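Local coordinates for protein probable benzoylformate decarboxylase (Rhodococcus jostii, PDB 7ORX) that is a probable member of the thiamine diphosphate-dependent enzyme family, a four-chain assembly modelled with thiamine diphosphate and a sodium ion, at residues P244-L256 / R337-A349. Residues are numbered along the deposited sequence; the frame is centred on the assembly and turned at random.
Sequences PFPTRHPSFRGVL and RSPLPPLGDFEEA
R248 meets the extended segment 337-349 with nearly every atom of its side chain. From CB the chain bends at chi2 and chi3, which lays its outer half over the ring of F346. CG is at the border of contact; CD lies 3.3 Å from F346 CZ, and NE rests over the same carbon. CZ stands 3.8 Å from the ring centroid in a cation-pi stack. The two planes are 25° apart. At the tip, NH1 approaches the methyl CD1 of L343, while NH2 donates a hydrogen bond of 2.7 Å to the carbonyl O of G344, close to the guanidinium plane. The opposite guanidinium face is covered by L343 CB, so an arginine, flat and charged yet with an aliphatic stem, suits the place. R366 makes a further cation-pi contact with F346.

Strand 252-255 is an edge strand of the six-stranded parallel sheet in the central domain, beside strand 234-236, and two type I turns lead into it. The linker from helix 321-331 to helix 358-368 runs past these turns.

The two methyls of L343 suit it to lie against several carbonyl oxygens: CD1 touches H249 O at 3.5 Å, and CD2 lies 3.4 Å from F252 O. R253 NH1 donates a hydrogen bond of 2.9 Å to P250 O, in the carbonyl plane, and another to F252 O from above its plane. Three residues before L343, L340 sets CB against the apolar ring of P250, 4.2 Å from its CB, and CD1 beside S251 OG, whose hydrogen bond goes to A232 O.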
loop_
_atom_site.group_PDB
_atom_site.type_symbol
_atom_site.label_atom_id
_atom_site.label_comp_id
_atom_site.label_asym_id
_atom_site.label_seq_id
_atom_site.Cartn_x
_atom_site.Cartn_y
_atom_site.Cartn_z
ATOM N N PRO C 244 12.541 -32.657 -7.952
ATOM C CA PRO C 244 12.653 -33.248 -6.629
ATOM C C PRO C 244 12.881 -34.757 -6.563
ATOM O O PRO C 244 12.812 -35.346 -5.483
ATOM C CB PRO C 244 11.267 -32.946 -6.052
ATOM C CG PRO C 244 10.371 -33.082 -7.250
ATOM C CD PRO C 244 11.159 -32.438 -8.359
ATOM N N PHE C 245 13.157 -35.384 -7.690
ATOM C CA PHE C 245 13.205 -36.867 -7.724
ATOM C C PHE C 245 14.058 -37.330 -8.887
ATOM O O PHE C 245 14.064 -36.677 -9.921
ATOM C CB PHE C 245 11.783 -37.376 -7.912
ATOM C CG PHE C 245 11.567 -38.790 -7.485
ATOM C CD1 PHE C 245 11.414 -39.097 -6.148
ATOM C CD2 PHE C 245 11.439 -39.789 -8.423
ATOM C CE1 PHE C 245 11.186 -40.398 -5.743
ATOM C CE2 PHE C 245 11.197 -41.096 -8.018
ATOM C CZ PHE C 245 11.087 -41.405 -6.674
ATOM N N PRO C 246 14.757 -38.475 -8.777
ATOM C CA PRO C 246 15.514 -39.005 -9.919
ATOM C C PRO C 246 14.573 -39.324 -11.101
ATOM O O PRO C 246 13.639 -40.038 -10.913
ATOM C CB PRO C 246 16.207 -40.266 -9.362
ATOM C CG PRO C 246 15.982 -40.299 -7.872
ATOM C CD PRO C 246 14.860 -39.312 -7.579
ATOM N N THR C 247 14.818 -38.787 -12.292
ATOM C CA THR C 247 13.924 -38.975 -13.479
ATOM C C THR C 247 14.031 -40.372 -14.090
ATOM O O THR C 247 13.240 -40.620 -15.001
ATOM C CB THR C 247 14.182 -37.966 -14.604
ATOM O OG1 THR C 247 15.451 -38.223 -15.209
ATOM C CG2 THR C 247 14.073 -36.542 -14.094
ATOM N N ARG C 248 14.957 -41.228 -13.648
ATOM C CA ARG C 248 15.045 -42.612 -14.213
ATOM C C ARG C 248 14.803 -43.624 -13.081
ATOM O O ARG C 248 15.129 -44.790 -13.195
ATOM C CB ARG C 248 16.354 -42.865 -14.977
ATOM C CG ARG C 248 16.643 -41.855 -16.075
ATOM C CD ARG C 248 15.575 -41.842 -17.159
ATOM N NE ARG C 248 15.637 -43.060 -17.993
ATOM C CZ ARG C 248 14.614 -43.511 -18.729
ATOM N NH1 ARG C 248 13.475 -42.841 -18.765
ATOM N NH2 ARG C 248 14.713 -44.626 -19.431
ATOM N N HIS C 249 14.248 -43.191 -11.994
ATOM C CA HIS C 249 13.763 -44.136 -10.969
ATOM C C HIS C 249 12.523 -44.860 -11.479
ATOM O O HIS C 249 11.686 -44.271 -12.150
ATOM C CB HIS C 249 13.480 -43.390 -9.673
ATOM C CG HIS C 249 13.228 -44.317 -8.548
ATOM N ND1 HIS C 249 11.981 -44.768 -8.288
ATOM C CD2 HIS C 249 14.051 -44.881 -7.635
ATOM C CE1 HIS C 249 12.025 -45.589 -7.245
ATOM N NE2 HIS C 249 13.295 -45.657 -6.807
ATOM N N PRO C 250 12.338 -46.154 -11.152
ATOM C CA PRO C 250 11.087 -46.858 -11.446
ATOM C C PRO C 250 9.791 -46.068 -11.228
ATOM O O PRO C 250 8.957 -46.070 -12.105
ATOM C CB PRO C 250 11.189 -48.060 -10.504
ATOM C CG PRO C 250 12.660 -48.400 -10.647
ATOM C CD PRO C 250 13.344 -47.046 -10.555
ATOM N N SER C 251 9.662 -45.399 -10.081
ATOM C CA SER C 251 8.441 -44.659 -9.671
ATOM C C SER C 251 8.208 -43.420 -10.543
ATOM O O SER C 251 7.074 -42.980 -10.621
ATOM C CB SER C 251 8.494 -44.302 -8.231
ATOM O OG SER C 251 8.318 -45.459 -7.399
ATOM N N PHE C 252 9.207 -42.885 -11.235
ATOM C CA PHE C 252 9.062 -41.598 -11.973
ATOM C C PHE C 252 8.071 -41.755 -13.114
ATOM O O PHE C 252 8.224 -42.744 -13.858
ATOM C CB PHE C 252 10.384 -41.085 -12.539
ATOM C CG PHE C 252 10.280 -39.667 -13.013
ATOM C CD1 PHE C 252 10.014 -38.639 -12.132
ATOM C CD2 PHE C 252 10.402 -39.374 -14.359
ATOM C CE1 PHE C 252 9.891 -37.342 -12.576
ATOM C CE2 PHE C 252 10.290 -38.071 -14.814
ATOM C CZ PHE C 252 10.033 -37.058 -13.911
ATOM N N ARG C 253 7.099 -40.829 -13.218
ATOM C CA ARG C 253 6.044 -40.815 -14.276
ATOM C C ARG C 253 6.012 -39.503 -15.059
ATOM O O ARG C 253 5.250 -39.435 -15.985
ATOM C CB ARG C 253 4.661 -41.010 -13.661
ATOM C CG ARG C 253 4.438 -42.366 -13.016
ATOM C CD ARG C 253 4.320 -43.459 -14.050
ATOM N NE ARG C 253 4.283 -44.772 -13.430
ATOM C CZ ARG C 253 5.357 -45.494 -13.117
ATOM N NH1 ARG C 253 6.589 -45.052 -13.369
ATOM N NH2 ARG C 253 5.169 -46.674 -12.548
ATOM N N GLY C 254 6.760 -38.489 -14.662
ATOM C CA GLY C 254 6.840 -37.194 -15.347
ATOM C C GLY C 254 6.182 -36.062 -14.578
ATOM O O GLY C 254 6.063 -36.135 -13.351
ATOM N N VAL C 255 5.795 -35.028 -15.307
ATOM C CA VAL C 255 5.237 -33.767 -14.784
ATOM C C VAL C 255 3.734 -33.779 -15.003
ATOM O O VAL C 255 3.316 -34.065 -16.065
ATOM C CB VAL C 255 5.917 -32.587 -15.477
ATOM C CG1 VAL C 255 5.303 -31.255 -15.102
ATOM C CG2 VAL C 255 7.393 -32.574 -15.153
ATOM N N LEU C 256 2.947 -33.459 -13.991
ATOM C CA LEU C 256 1.481 -33.356 -14.125
ATOM C C LEU C 256 1.217 -32.187 -15.054
ATOM O O LEU C 256 1.954 -31.216 -15.042
ATOM C CB LEU C 256 0.871 -33.150 -12.737
ATOM C CG LEU C 256 0.840 -34.416 -11.906
ATOM C CD1 LEU C 256 0.255 -34.167 -10.539
ATOM C CD2 LEU C 256 0.033 -35.480 -12.599
ATOM N N ARG C 337 2.291 -54.622 -2.517
ATOM C CA ARG C 337 2.386 -54.354 -3.966
ATOM C C ARG C 337 3.739 -54.846 -4.485
ATOM O O ARG C 337 4.686 -54.769 -3.713
ATOM C CB ARG C 337 2.294 -52.842 -4.151
ATOM C CG ARG C 337 0.964 -52.369 -4.708
ATOM C CD ARG C 337 0.049 -51.672 -3.738
ATOM N NE ARG C 337 0.726 -50.559 -3.098
ATOM C CZ ARG C 337 0.210 -49.854 -2.120
ATOM N NH1 ARG C 337 -1.016 -50.126 -1.706
ATOM N NH2 ARG C 337 0.908 -48.851 -1.614
ATOM N N SER C 338 3.852 -55.255 -5.767
ATOM C CA SER C 338 5.153 -55.627 -6.387
ATOM C C SER C 338 5.961 -54.355 -6.621
ATOM O O SER C 338 5.389 -53.342 -7.010
ATOM C CB SER C 338 5.002 -56.411 -7.669
ATOM O OG SER C 338 4.155 -57.536 -7.508
ATOM N N PRO C 339 7.291 -54.362 -6.371
ATOM C CA PRO C 339 8.159 -53.238 -6.723
ATOM C C PRO C 339 7.980 -52.869 -8.190
ATOM O O PRO C 339 7.841 -53.754 -8.950
ATOM C CB PRO C 339 9.592 -53.776 -6.505
ATOM C CG PRO C 339 9.422 -54.858 -5.458
ATOM C CD PRO C 339 8.036 -55.439 -5.698
ATOM N N LEU C 340 8.007 -51.601 -8.548
ATOM C CA LEU C 340 7.632 -51.147 -9.926
ATOM C C LEU C 340 8.745 -51.511 -10.916
ATOM O O LEU C 340 9.923 -51.549 -10.574
ATOM C CB LEU C 340 7.316 -49.647 -9.923
ATOM C CG LEU C 340 6.043 -49.254 -9.147
ATOM C CD1 LEU C 340 6.004 -47.770 -8.831
ATOM C CD2 LEU C 340 4.781 -49.677 -9.882
ATOM N N PRO C 341 8.412 -51.865 -12.183
ATOM C CA PRO C 341 9.436 -52.230 -13.169
ATOM C C PRO C 341 10.321 -51.040 -13.543
ATOM O O PRO C 341 9.899 -49.888 -13.419
ATOM C CB PRO C 341 8.633 -52.757 -14.361
ATOM C CG PRO C 341 7.260 -52.190 -14.212
ATOM C CD PRO C 341 7.042 -51.987 -12.722
ATOM N N PRO C 342 11.571 -51.263 -13.999
ATOM C CA PRO C 342 12.362 -50.219 -14.642
ATOM C C PRO C 342 11.620 -49.518 -15.809
ATOM O O PRO C 342 10.808 -50.134 -16.533
ATOM C CB PRO C 342 13.557 -51.015 -15.260
ATOM C CG PRO C 342 13.690 -52.244 -14.397
ATOM C CD PRO C 342 12.260 -52.571 -14.062
ATOM N N LEU C 343 11.907 -48.231 -15.998
ATOM C CA LEU C 343 11.278 -47.406 -17.051
ATOM C C LEU C 343 11.722 -47.942 -18.393
ATOM O O LEU C 343 12.827 -48.493 -18.452
ATOM C CB LEU C 343 11.707 -45.949 -16.893
ATOM C CG LEU C 343 11.151 -45.260 -15.652
ATOM C CD1 LEU C 343 11.606 -43.819 -15.617
ATOM C CD2 LEU C 343 9.640 -45.338 -15.588
ATOM N N GLY C 344 10.880 -47.775 -19.407
ATOM C CA GLY C 344 11.278 -48.024 -20.799
ATOM C C GLY C 344 12.533 -47.250 -21.129
ATOM O O GLY C 344 12.817 -46.243 -20.494
ATOM N N ASP C 345 13.254 -47.730 -22.125
ATOM C CA ASP C 345 14.428 -47.046 -22.716
ATOM C C ASP C 345 13.952 -45.680 -23.225
ATOM O O ASP C 345 12.735 -45.532 -23.455
ATOM C CB ASP C 345 15.094 -47.941 -23.762
ATOM C CG ASP C 345 16.606 -47.898 -23.609
ATOM O OD1 ASP C 345 17.078 -47.008 -22.778
ATOM O OD2 ASP C 345 17.298 -48.725 -24.317
ATOM N N PHE C 346 14.841 -44.689 -23.299
ATOM C CA PHE C 346 14.493 -43.364 -23.859
ATOM C C PHE C 346 14.007 -43.546 -25.306
ATOM O O PHE C 346 14.718 -44.228 -26.103
ATOM C CB PHE C 346 15.718 -42.449 -23.865
ATOM C CG PHE C 346 16.161 -41.938 -22.533
ATOM C CD1 PHE C 346 15.375 -41.018 -21.842
ATOM C CD2 PHE C 346 17.341 -42.387 -21.966
ATOM C CE1 PHE C 346 15.774 -40.532 -20.611
ATOM C CE2 PHE C 346 17.733 -41.901 -20.720
ATOM C CZ PHE C 346 16.967 -40.953 -20.063
ATOM N N GLU C 347 12.845 -42.972 -25.625
ATOM C CA GLU C 347 12.292 -42.866 -27.002
ATOM C C GLU C 347 13.372 -42.320 -27.957
ATOM O O GLU C 347 14.233 -41.508 -27.544
ATOM C CB GLU C 347 11.037 -41.991 -27.026
ATOM C CG GLU C 347 10.285 -42.030 -28.358
ATOM C CD GLU C 347 8.983 -41.249 -28.412
ATOM O OE1 GLU C 347 8.596 -40.610 -27.361
ATOM O OE2 GLU C 347 8.338 -41.287 -29.492
ATOM N N GLU C 348 13.321 -42.791 -29.205
ATOM C CA GLU C 348 14.325 -42.502 -30.253
ATOM C C GLU C 348 14.131 -41.067 -30.734
ATOM O O GLU C 348 12.954 -40.627 -30.743
ATOM C CB GLU C 348 14.155 -43.516 -31.375
ATOM C CG GLU C 348 15.304 -43.509 -32.352
ATOM C CD GLU C 348 16.584 -44.127 -31.801
ATOM O OE1 GLU C 348 16.996 -43.738 -30.645
ATOM O OE2 GLU C 348 17.170 -45.007 -32.531
ATOM N N ALA C 349 15.212 -40.365 -31.085
ATOM C CA ALA C 349 15.169 -38.909 -31.382
ATOM C C ALA C 349 15.764 -38.590 -32.766
ATOM O O ALA C 349 16.906 -38.154 -32.816
ATOM C CB ALA C 349 15.860 -38.143 -30.287
#